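Local coordinates for protein ancestral congerin Con-anc (PDB 3AJY) that binds beta-galactosides as a galectin-family lectin, a reconstructed ancestor of fish congerins, and holds a galactose-glucose disaccharide in this crystal, at residues N9-V14 and K115-F120; K29-N34 and H48-G53; L44-R49 and I59-M64. All blocks are in the same frame, centred on the assembly; numbering follows the deposited sequence.

Interaction 1. Residues N9-V14 and K115-F120; sequences NFDFKV and KEALNF
Phe12, which meets Leu118, is the centre of an inverse gamma turn, and the short strand about 12-13 is only weakly bonded to strand 117-125. Leu118 N donates to Phe12 O over 2.9 Å, almost in line with the carbonyl. Two residues further along, Val14 N reaches Glu116 O at 3.1 Å by a more bent bond (142° at the hydrogen), tilted out of the carbonyl plane. Between them Lys13 and Ala117 form a non-hydrogen-bonded antiparallel pair with CA atoms 4.1 Å apart. Phe12 N donates to a water at 2.8 Å.

This is the outer edge of the six-stranded sheet of the galectin beta-sandwich. Phe12 and Leu118 point the same way into the interior, where both side chains touch Phe92 of the other sheet. With Phe12 CG opposite its own N (chi1 -174°), the ring runs alongside Leu118, CE2 lying 4.1 Å from Leu118 CD1 at an oblique angle to the ring. At the other end Glu116 bends at chi2, bringing OE1 to 3.7 Å from Val14 CG2. Lys13 stretches away on the Ala117 face, its NZ forming a salt bridge with Asp11 OD2. Nearby, Phe120 pairs in parallel fashion with a strand of the second subunit, carrying the sheet across the interface.

Interaction 2. Residues K29-N34 and H48-G53; sequences KRFSIN and HRFNYG. With GAL (beta-D-galactopyranose), chain C; BGC (beta-D-glucopyranose), chain B.
Strands 30-34 and 48-49 run antiparallel, with Phe31 and His48 as the hydrogen-bonded pair and Arg30 and Arg49 as the non-hydrogen-bonded pair beside it. Past Arg49 the chain turns a corner, and Lys29 O takes a nearly straight bond from Asn51 N (3.0 Å, 171°) besides a weak one from Phe50 N. His48 grips Phe31 O twice: its backbone N at 2.7 Å and its ring ND1 at 2.9 Å arrive from opposite faces of the carbonyl plane. The second bond lies near the imidazole plane and fixes the ring's rotation. The Phe31 ring folds back over this imidazole as an offset stack, the two ring planes 21° apart, while its edge meets Phe50 CE1.

On the sugar-facing side the guanidinium of Arg30 lies flat on the Tyr52 ring, CZ 3.9 Å from the centroid, a cation-pi stack. Its chain first wedges between backbone N and carbonyl (chi1 62°), then bends at chi3 to lay the group over the ring. Thus held, Arg30 NH1 gives a straight bond to galactose O3 at 2.7 Å. The CD2 edge of Tyr52 sits over the centre of one face of the Arg49 guanidinium, whose NH2 bonds glucose O3 at 2.7 Å. Asp47 OD2 forms salt bridges with both arginines and probably offsets their closeness. Tyr52 OH shares a longer hydrogen bond with galactose O2. Together these residues build one side of the carbohydrate-binding groove of a galectin.

Interaction 3. Residues L44-R49 and I59-M64; sequences LHLDHR and IVLNSM. With GAL (beta-D-galactopyranose), chain C; BGC (beta-D-glucopyranose), chain B.
Strands 44-49 and 59-64 lie antiparallel, axes 4.7 Å apart and 163° between directions, joined by paired backbone bonds at His45-Asn62 and Asp47-Val60. On the face of Leu46 and His48, Leu46 CD1 wedges between Ile59 CG2 (3.7 Å) and Leu61 CG (3.9 Å), and the His48 ring rests beside Ile59 CG1; strands 96-101 and 106-110 of the other sheet pack against this apolar face.

The other face carries the sugar-binding groups, with Val60 among them. Val60 CG2 presses on one face of the Arg49 guanidinium, 3.5 Å from CZ. Asp47 OD2 lies in the plane of that guanidinium and meets NH1 with its anti lone pair, 3.0 Å away. Held on one face and along its edge, the guanidinium is fixed flat. His45, with CG swung opposite the backbone N (chi1 161°), brings NE2 edge-on to galactose O4 at 2.8 Å; its ND1 is hydrogen-bonded to Asn34 OD1, which helps set the ring's orientation. Asn62 ND2 donates to galactose O6 at 2.7 Å, and its OD1 is held by Arg112. The axial O4 and exocyclic O6 of galactose are thus met from two adjacent strands, as is characteristic of the galectin binding site.

Overall arrangement
All three contacts belong to the six-stranded antiparallel sheet of the beta-sandwich. Interactions 2 and 3 follow one another along the chain and share strand 41-52, including His48 and Arg49; their centres are 8 Å apart, and Asn34 and His45 link them directly. Together they hold strands 30-35, 41-52 and 58-65 side by side and line one galactose-glucose site. Interaction 1 brings together residues from near the two chain ends, enclosing the other two in sequence. Its centre is about 24 Å from that of interaction 2 and 19 Å from that of interaction 3, so sugar binding and the subunit interface occupy separate parts of one continuous sheet.

Interaction 1. Residues N9-V14 and K115-F120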
# COMPACT_ATOMS: atom_id res chain seq x y z
N ASN A 9 7.59 -3.27 3.87
CA ASN A 9 8.42 -3.49 2.69
C ASN A 9 8.49 -2.32 1.77
O ASN A 9 9.38 -2.26 0.91
CB ASN A 9 7.88 -4.67 1.88
CG ASN A 9 7.97 -5.97 2.61
OD1 ASN A 9 8.71 -6.86 2.21
ND2 ASN A 9 7.23 -6.08 3.71
N PHE A 10 7.55 -1.39 1.90
CA PHE A 10 7.48 -0.30 0.94
C PHE A 10 8.53 0.73 1.28
O PHE A 10 8.31 1.58 2.14
CB PHE A 10 6.07 0.30 0.85
CG PHE A 10 5.14 -0.43 -0.12
CD1 PHE A 10 5.52 -1.64 -0.73
CD2 PHE A 10 3.87 0.09 -0.41
CE1 PHE A 10 4.66 -2.31 -1.62
CE2 PHE A 10 3.00 -0.57 -1.30
CZ PHE A 10 3.39 -1.77 -1.90
N ASP A 11 9.67 0.62 0.61
CA ASP A 11 10.76 1.56 0.76
C ASP A 11 10.71 2.51 -0.46
O ASP A 11 11.28 2.23 -1.52
CB ASP A 11 12.07 0.76 0.86
CG ASP A 11 13.29 1.61 1.23
OD1 ASP A 11 13.18 2.85 1.43
OD2 ASP A 11 14.39 1.01 1.28
N PHE A 12 9.97 3.62 -0.30
CA PHE A 12 9.80 4.59 -1.40
C PHE A 12 11.02 5.48 -1.42
O PHE A 12 11.06 6.54 -0.78
CB PHE A 12 8.47 5.37 -1.28
CG PHE A 12 8.16 6.28 -2.46
CD1 PHE A 12 8.64 5.98 -3.75
CD2 PHE A 12 7.37 7.44 -2.29
CE1 PHE A 12 8.36 6.80 -4.85
CE2 PHE A 12 7.07 8.27 -3.39
CZ PHE A 12 7.57 7.96 -4.68
N LYS A 13 12.03 5.01 -2.13
CA LYS A 13 13.32 5.67 -2.17
C LYS A 13 13.65 6.04 -3.62
O LYS A 13 12.91 5.66 -4.52
CB LYS A 13 14.40 4.77 -1.55
CG LYS A 13 14.67 3.46 -2.31
CD LYS A 13 15.79 2.69 -1.63
CE LYS A 13 15.98 1.31 -2.24
NZ LYS A 13 16.76 0.46 -1.29
N VAL A 14 14.72 6.79 -3.84
CA VAL A 14 15.13 7.19 -5.21
C VAL A 14 15.17 5.96 -6.14
O VAL A 14 15.75 4.93 -5.78
CB VAL A 14 16.49 7.95 -5.22
CG1 VAL A 14 16.97 8.26 -6.65
CG2 VAL A 14 16.40 9.23 -4.40
N LYS A 115 15.08 14.99 -0.10
CA LYS A 115 14.73 13.70 0.47
C LYS A 115 15.18 12.57 -0.46
O LYS A 115 15.12 12.70 -1.67
CB LYS A 115 13.22 13.64 0.73
CG LYS A 115 12.77 14.53 1.90
CD LYS A 115 13.42 14.05 3.21
CE LYS A 115 13.35 15.10 4.31
NZ LYS A 115 11.96 15.29 4.81
N GLU A 116 15.65 11.47 0.14
CA GLU A 116 16.12 10.28 -0.55
C GLU A 116 15.11 9.14 -0.38
O GLU A 116 15.13 8.16 -1.14
CB GLU A 116 17.48 9.86 0.01
CG GLU A 116 18.61 10.85 -0.32
CD GLU A 116 19.64 10.30 -1.32
OE1 GLU A 116 19.31 9.38 -2.12
OE2 GLU A 116 20.79 10.80 -1.30
N ALA A 117 14.25 9.28 0.62
CA ALA A 117 13.22 8.30 0.92
C ALA A 117 12.05 9.00 1.60
O ALA A 117 12.25 9.92 2.41
CB ALA A 117 13.78 7.23 1.84
N LEU A 118 10.83 8.57 1.26
CA LEU A 118 9.59 9.11 1.86
C LEU A 118 8.80 8.03 2.58
O LEU A 118 8.63 6.94 2.05
CB LEU A 118 8.70 9.78 0.80
CG LEU A 118 9.39 10.85 -0.06
CD1 LEU A 118 8.44 11.36 -1.13
CD2 LEU A 118 9.93 12.00 0.80
N ASN A 119 8.31 8.34 3.79
CA ASN A 119 7.68 7.33 4.64
C ASN A 119 6.17 7.48 4.85
O ASN A 119 5.55 6.67 5.55
CB ASN A 119 8.39 7.25 5.99
CG ASN A 119 9.84 6.82 5.87
OD1 ASN A 119 10.15 5.62 5.71
ND2 ASN A 119 10.75 7.81 5.93
N PHE A 120 5.58 8.50 4.24
CA PHE A 120 4.17 8.81 4.44
C PHE A 120 3.48 9.10 3.12
O PHE A 120 4.00 9.84 2.31
CB PHE A 120 4.02 9.98 5.42
CG PHE A 120 2.61 10.49 5.56
CD1 PHE A 120 2.10 11.42 4.65
CD2 PHE A 120 1.79 10.04 6.61
CE1 PHE A 120 0.79 11.91 4.78
CE2 PHE A 120 0.48 10.53 6.74
CZ PHE A 120 -0.02 11.45 5.83
O HOH W 1 9.16 4.59 2.25

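Interaction 2. Residues K29-N34 and H48-G53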
# COMPACT_ATOMS: atom_id res chain seq x y z
N LYS A 29 -14.64 18.61 -5.72
CA LYS A 29 -13.99 19.90 -5.90
C LYS A 29 -12.51 19.69 -6.22
O LYS A 29 -11.96 20.35 -7.09
CB LYS A 29 -14.11 20.76 -4.64
CG LYS A 29 -15.49 21.31 -4.35
CD LYS A 29 -15.38 22.64 -3.56
CE LYS A 29 -14.63 22.52 -2.20
NZ LYS A 29 -14.25 23.87 -1.60
N ARG A 30 -11.89 18.78 -5.47
CA ARG A 30 -10.44 18.53 -5.56
C ARG A 30 -10.13 17.18 -4.94
O ARG A 30 -10.90 16.68 -4.12
CB ARG A 30 -9.66 19.61 -4.79
CG ARG A 30 -10.01 19.60 -3.28
CD ARG A 30 -9.87 20.94 -2.56
NE ARG A 30 -8.49 21.29 -2.32
CZ ARG A 30 -7.93 21.62 -1.16
NH1 ARG A 30 -6.65 21.90 -1.16
NH2 ARG A 30 -8.63 21.71 -0.02
N PHE A 31 -9.02 16.57 -5.33
CA PHE A 31 -8.44 15.50 -4.54
C PHE A 31 -6.93 15.59 -4.66
O PHE A 31 -6.40 16.08 -5.67
CB PHE A 31 -9.00 14.12 -4.94
CG PHE A 31 -8.34 13.51 -6.15
CD1 PHE A 31 -8.70 13.90 -7.43
CD2 PHE A 31 -7.36 12.52 -5.99
CE1 PHE A 31 -8.09 13.33 -8.55
CE2 PHE A 31 -6.75 11.95 -7.11
CZ PHE A 31 -7.11 12.36 -8.38
N SER A 32 -6.22 15.14 -3.62
CA SER A 32 -4.77 15.27 -3.56
C SER A 32 -4.07 13.96 -3.24
O SER A 32 -4.63 13.08 -2.58
CB SER A 32 -4.33 16.35 -2.57
OG SER A 32 -4.73 16.03 -1.25
N ILE A 33 -2.86 13.84 -3.77
CA ILE A 33 -1.94 12.80 -3.39
C ILE A 33 -0.83 13.51 -2.65
O ILE A 33 -0.36 14.54 -3.10
CB ILE A 33 -1.39 12.04 -4.64
CG1 ILE A 33 -2.56 11.37 -5.39
CG2 ILE A 33 -0.29 11.05 -4.24
CD1 ILE A 33 -3.47 10.45 -4.51
N ASN A 34 -0.46 12.99 -1.49
CA ASN A 34 0.54 13.61 -0.63
C ASN A 34 1.62 12.63 -0.21
O ASN A 34 1.33 11.55 0.30
CB ASN A 34 -0.15 14.18 0.62
CG ASN A 34 -1.31 15.05 0.27
OD1 ASN A 34 -1.15 16.17 -0.20
ND2 ASN A 34 -2.51 14.53 0.49
N HIS A 48 -5.50 18.02 -7.35
CA HIS A 48 -6.22 18.07 -8.63
C HIS A 48 -7.53 18.76 -8.40
O HIS A 48 -8.47 18.18 -7.85
CB HIS A 48 -6.44 16.68 -9.17
CG HIS A 48 -5.21 15.82 -9.12
ND1 HIS A 48 -4.84 15.13 -7.98
CD2 HIS A 48 -4.25 15.59 -10.04
CE1 HIS A 48 -3.71 14.48 -8.22
NE2 HIS A 48 -3.33 14.74 -9.46
N ARG A 49 -7.58 20.01 -8.83
CA ARG A 49 -8.70 20.87 -8.51
C ARG A 49 -9.62 21.00 -9.71
O ARG A 49 -9.29 21.68 -10.69
CB ARG A 49 -8.20 22.24 -8.02
CG ARG A 49 -6.90 22.15 -7.30
CD ARG A 49 -6.86 22.74 -5.92
NE ARG A 49 -6.45 24.12 -5.89
CZ ARG A 49 -5.73 24.72 -4.94
NH1 ARG A 49 -5.24 24.07 -3.89
NH2 ARG A 49 -5.48 26.01 -5.05
N PHE A 50 -10.75 20.33 -9.65
CA PHE A 50 -11.81 20.52 -10.61
C PHE A 50 -12.34 21.95 -10.47
O PHE A 50 -12.50 22.67 -11.45
CB PHE A 50 -12.92 19.51 -10.37
CG PHE A 50 -12.45 18.08 -10.43
CD1 PHE A 50 -12.01 17.43 -9.28
CD2 PHE A 50 -12.45 17.39 -11.63
CE1 PHE A 50 -11.57 16.11 -9.32
CE2 PHE A 50 -12.01 16.08 -11.69
CZ PHE A 50 -11.56 15.44 -10.55
N ASN A 51 -12.59 22.35 -9.23
CA ASN A 51 -13.22 23.63 -8.95
C ASN A 51 -12.84 24.00 -7.53
O ASN A 51 -13.44 23.48 -6.59
CB ASN A 51 -14.75 23.49 -9.12
CG ASN A 51 -15.52 24.70 -8.61
OD1 ASN A 51 -15.21 25.85 -8.95
ND2 ASN A 51 -16.55 24.45 -7.79
N TYR A 52 -11.83 24.86 -7.37
CA TYR A 52 -11.39 25.33 -6.05
C TYR A 52 -10.89 26.76 -6.23
O TYR A 52 -9.84 26.99 -6.82
CB TYR A 52 -10.30 24.41 -5.44
CG TYR A 52 -10.00 24.63 -3.95
CD1 TYR A 52 -10.89 24.17 -2.97
CD2 TYR A 52 -8.84 25.26 -3.52
CE1 TYR A 52 -10.63 24.36 -1.61
CE2 TYR A 52 -8.57 25.46 -2.15
CZ TYR A 52 -9.47 25.00 -1.21
OH TYR A 52 -9.24 25.18 0.16
N GLY A 53 -11.68 27.72 -5.75
CA GLY A 53 -11.44 29.13 -6.00
C GLY A 53 -11.32 29.39 -7.49
O GLY A 53 -12.11 28.88 -8.29
C1 GAL C . -4.40 25.82 -0.08
C2 GAL C . -5.33 24.70 0.38
C3 GAL C . -4.54 23.54 0.98
C4 GAL C . -3.43 23.10 0.01
C5 GAL C . -2.56 24.31 -0.37
C6 GAL C . -1.42 23.96 -1.34
O2 GAL C . -6.24 25.21 1.33
O3 GAL C . -5.44 22.47 1.21
O4 GAL C . -4.01 22.53 -1.14
O5 GAL C . -3.37 25.33 -0.93
O6 GAL C . -0.60 25.10 -1.55
C2 BGC B . -4.23 29.66 -2.91
C3 BGC B . -4.70 28.27 -2.53
C4 BGC B . -4.53 27.99 -1.02
C5 BGC B . -5.16 29.15 -0.24
C6 BGC B . -5.09 29.05 1.28
C1 BGC B . -4.90 30.66 -1.97
O1 BGC B . -4.41 31.94 -2.25
O2 BGC B . -4.58 29.95 -4.25
O3 BGC B . -3.96 27.37 -3.31
O4 BGC B . -5.22 26.80 -0.72
O5 BGC B . -4.53 30.34 -0.65
O6 BGC B . -3.74 28.92 1.64

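Interaction 3. Residues L44-R49 and I59-M64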
# COMPACT_ATOMS: atom_id res chain seq x y z
N LEU A 44 5.73 16.46 -1.52
CA LEU A 44 4.89 16.63 -2.72
C LEU A 44 3.43 16.55 -2.33
O LEU A 44 3.00 15.53 -1.80
CB LEU A 44 5.14 15.53 -3.76
CG LEU A 44 5.04 15.78 -5.27
CD1 LEU A 44 4.61 14.50 -6.03
CD2 LEU A 44 4.18 16.96 -5.69
N HIS A 45 2.70 17.62 -2.60
CA HIS A 45 1.25 17.66 -2.45
C HIS A 45 0.76 17.89 -3.88
O HIS A 45 1.05 18.93 -4.48
CB HIS A 45 0.88 18.81 -1.52
CG HIS A 45 -0.54 19.27 -1.61
ND1 HIS A 45 -1.59 18.53 -1.11
CD2 HIS A 45 -1.08 20.43 -2.05
CE1 HIS A 45 -2.72 19.21 -1.27
NE2 HIS A 45 -2.44 20.36 -1.84
N LEU A 46 0.04 16.92 -4.42
CA LEU A 46 -0.45 17.00 -5.77
C LEU A 46 -1.98 17.16 -5.73
O LEU A 46 -2.70 16.18 -5.58
CB LEU A 46 0.01 15.73 -6.51
CG LEU A 46 -0.22 15.49 -7.99
CD1 LEU A 46 0.64 16.43 -8.85
CD2 LEU A 46 0.12 14.01 -8.29
N ASP A 47 -2.46 18.39 -5.86
CA ASP A 47 -3.88 18.70 -5.68
C ASP A 47 -4.55 18.90 -7.03
O ASP A 47 -4.19 19.81 -7.77
CB ASP A 47 -4.06 19.96 -4.81
CG ASP A 47 -5.41 20.02 -4.08
OD1 ASP A 47 -6.03 18.97 -3.86
OD2 ASP A 47 -5.85 21.14 -3.70
N HIS A 48 -5.50 18.02 -7.35
CA HIS A 48 -6.22 18.07 -8.63
C HIS A 48 -7.53 18.76 -8.40
O HIS A 48 -8.47 18.18 -7.85
CB HIS A 48 -6.44 16.68 -9.17
CG HIS A 48 -5.21 15.82 -9.12
ND1 HIS A 48 -4.84 15.13 -7.98
CD2 HIS A 48 -4.25 15.59 -10.04
CE1 HIS A 48 -3.71 14.48 -8.22
NE2 HIS A 48 -3.33 14.74 -9.46
N ARG A 49 -7.58 20.01 -8.83
CA ARG A 49 -8.70 20.87 -8.51
C ARG A 49 -9.62 21.00 -9.71
O ARG A 49 -9.29 21.68 -10.69
CB ARG A 49 -8.20 22.24 -8.02
CG ARG A 49 -6.90 22.15 -7.30
CD ARG A 49 -6.86 22.74 -5.92
NE ARG A 49 -6.45 24.12 -5.89
CZ ARG A 49 -5.73 24.72 -4.94
NH1 ARG A 49 -5.24 24.07 -3.89
NH2 ARG A 49 -5.48 26.01 -5.05
N ILE A 59 -4.03 21.55 -11.72
CA ILE A 59 -3.28 20.83 -10.73
C ILE A 59 -2.44 21.83 -9.99
O ILE A 59 -1.85 22.73 -10.60
CB ILE A 59 -2.37 19.74 -11.33
CG1 ILE A 59 -3.18 18.74 -12.17
CG2 ILE A 59 -1.62 19.00 -10.23
CD1 ILE A 59 -2.30 17.74 -12.94
N VAL A 60 -2.44 21.73 -8.67
CA VAL A 60 -1.60 22.58 -7.87
C VAL A 60 -0.59 21.66 -7.20
O VAL A 60 -0.97 20.64 -6.61
CB VAL A 60 -2.43 23.38 -6.82
CG1 VAL A 60 -1.50 24.12 -5.81
CG2 VAL A 60 -3.36 24.36 -7.54
N LEU A 61 0.68 22.01 -7.31
CA LEU A 61 1.76 21.26 -6.67
C LEU A 61 2.42 22.14 -5.64
O LEU A 61 2.59 23.33 -5.85
CB LEU A 61 2.80 20.81 -7.70
CG LEU A 61 2.34 19.93 -8.86
CD1 LEU A 61 1.80 20.77 -10.01
CD2 LEU A 61 3.48 19.07 -9.33
N ASN A 62 2.82 21.55 -4.53
CA ASN A 62 3.43 22.33 -3.47
C ASN A 62 4.08 21.40 -2.50
O ASN A 62 3.85 20.19 -2.55
CB ASN A 62 2.36 23.19 -2.78
CG ASN A 62 2.95 24.40 -2.07
OD1 ASN A 62 4.17 24.53 -1.94
ND2 ASN A 62 2.07 25.29 -1.58
N SER A 63 4.87 21.95 -1.59
CA SER A 63 5.42 21.20 -0.48
C SER A 63 4.95 21.89 0.79
O SER A 63 4.45 23.01 0.74
CB SER A 63 6.95 21.17 -0.53
OG SER A 63 7.52 22.46 -0.33
N MET A 64 5.11 21.20 1.91
CA MET A 64 4.66 21.72 3.18
C MET A 64 5.66 21.41 4.27
O MET A 64 6.31 20.36 4.27
CB MET A 64 3.33 21.09 3.55
CG MET A 64 2.67 21.76 4.70
SD MET A 64 1.17 20.93 5.12
CE MET A 64 0.47 22.21 6.17
C1 GAL C . -4.40 25.82 -0.08
C2 GAL C . -5.33 24.70 0.38
C3 GAL C . -4.54 23.54 0.98
C4 GAL C . -3.43 23.10 0.01
C5 GAL C . -2.56 24.31 -0.37
C6 GAL C . -1.42 23.96 -1.34
O2 GAL C . -6.24 25.21 1.33
O3 GAL C . -5.44 22.47 1.21
O4 GAL C . -4.01 22.53 -1.14
O5 GAL C . -3.37 25.33 -0.93
O6 GAL C . -0.60 25.10 -1.55
C2 BGC B . -4.23 29.66 -2.91
C3 BGC B . -4.70 28.27 -2.53
C4 BGC B . -4.53 27.99 -1.02
C5 BGC B . -5.16 29.15 -0.24
C6 BGC B . -5.09 29.05 1.28
C1 BGC B . -4.90 30.66 -1.97
O1 BGC B . -4.41 31.94 -2.25
O2 BGC B . -4.58 29.95 -4.25
O3 BGC B . -3.96 27.37 -3.31
O4 BGC B . -5.22 26.80 -0.72
O5 BGC B . -4.53 30.34 -0.65
O6 BGC B . -3.74 28.92 1.64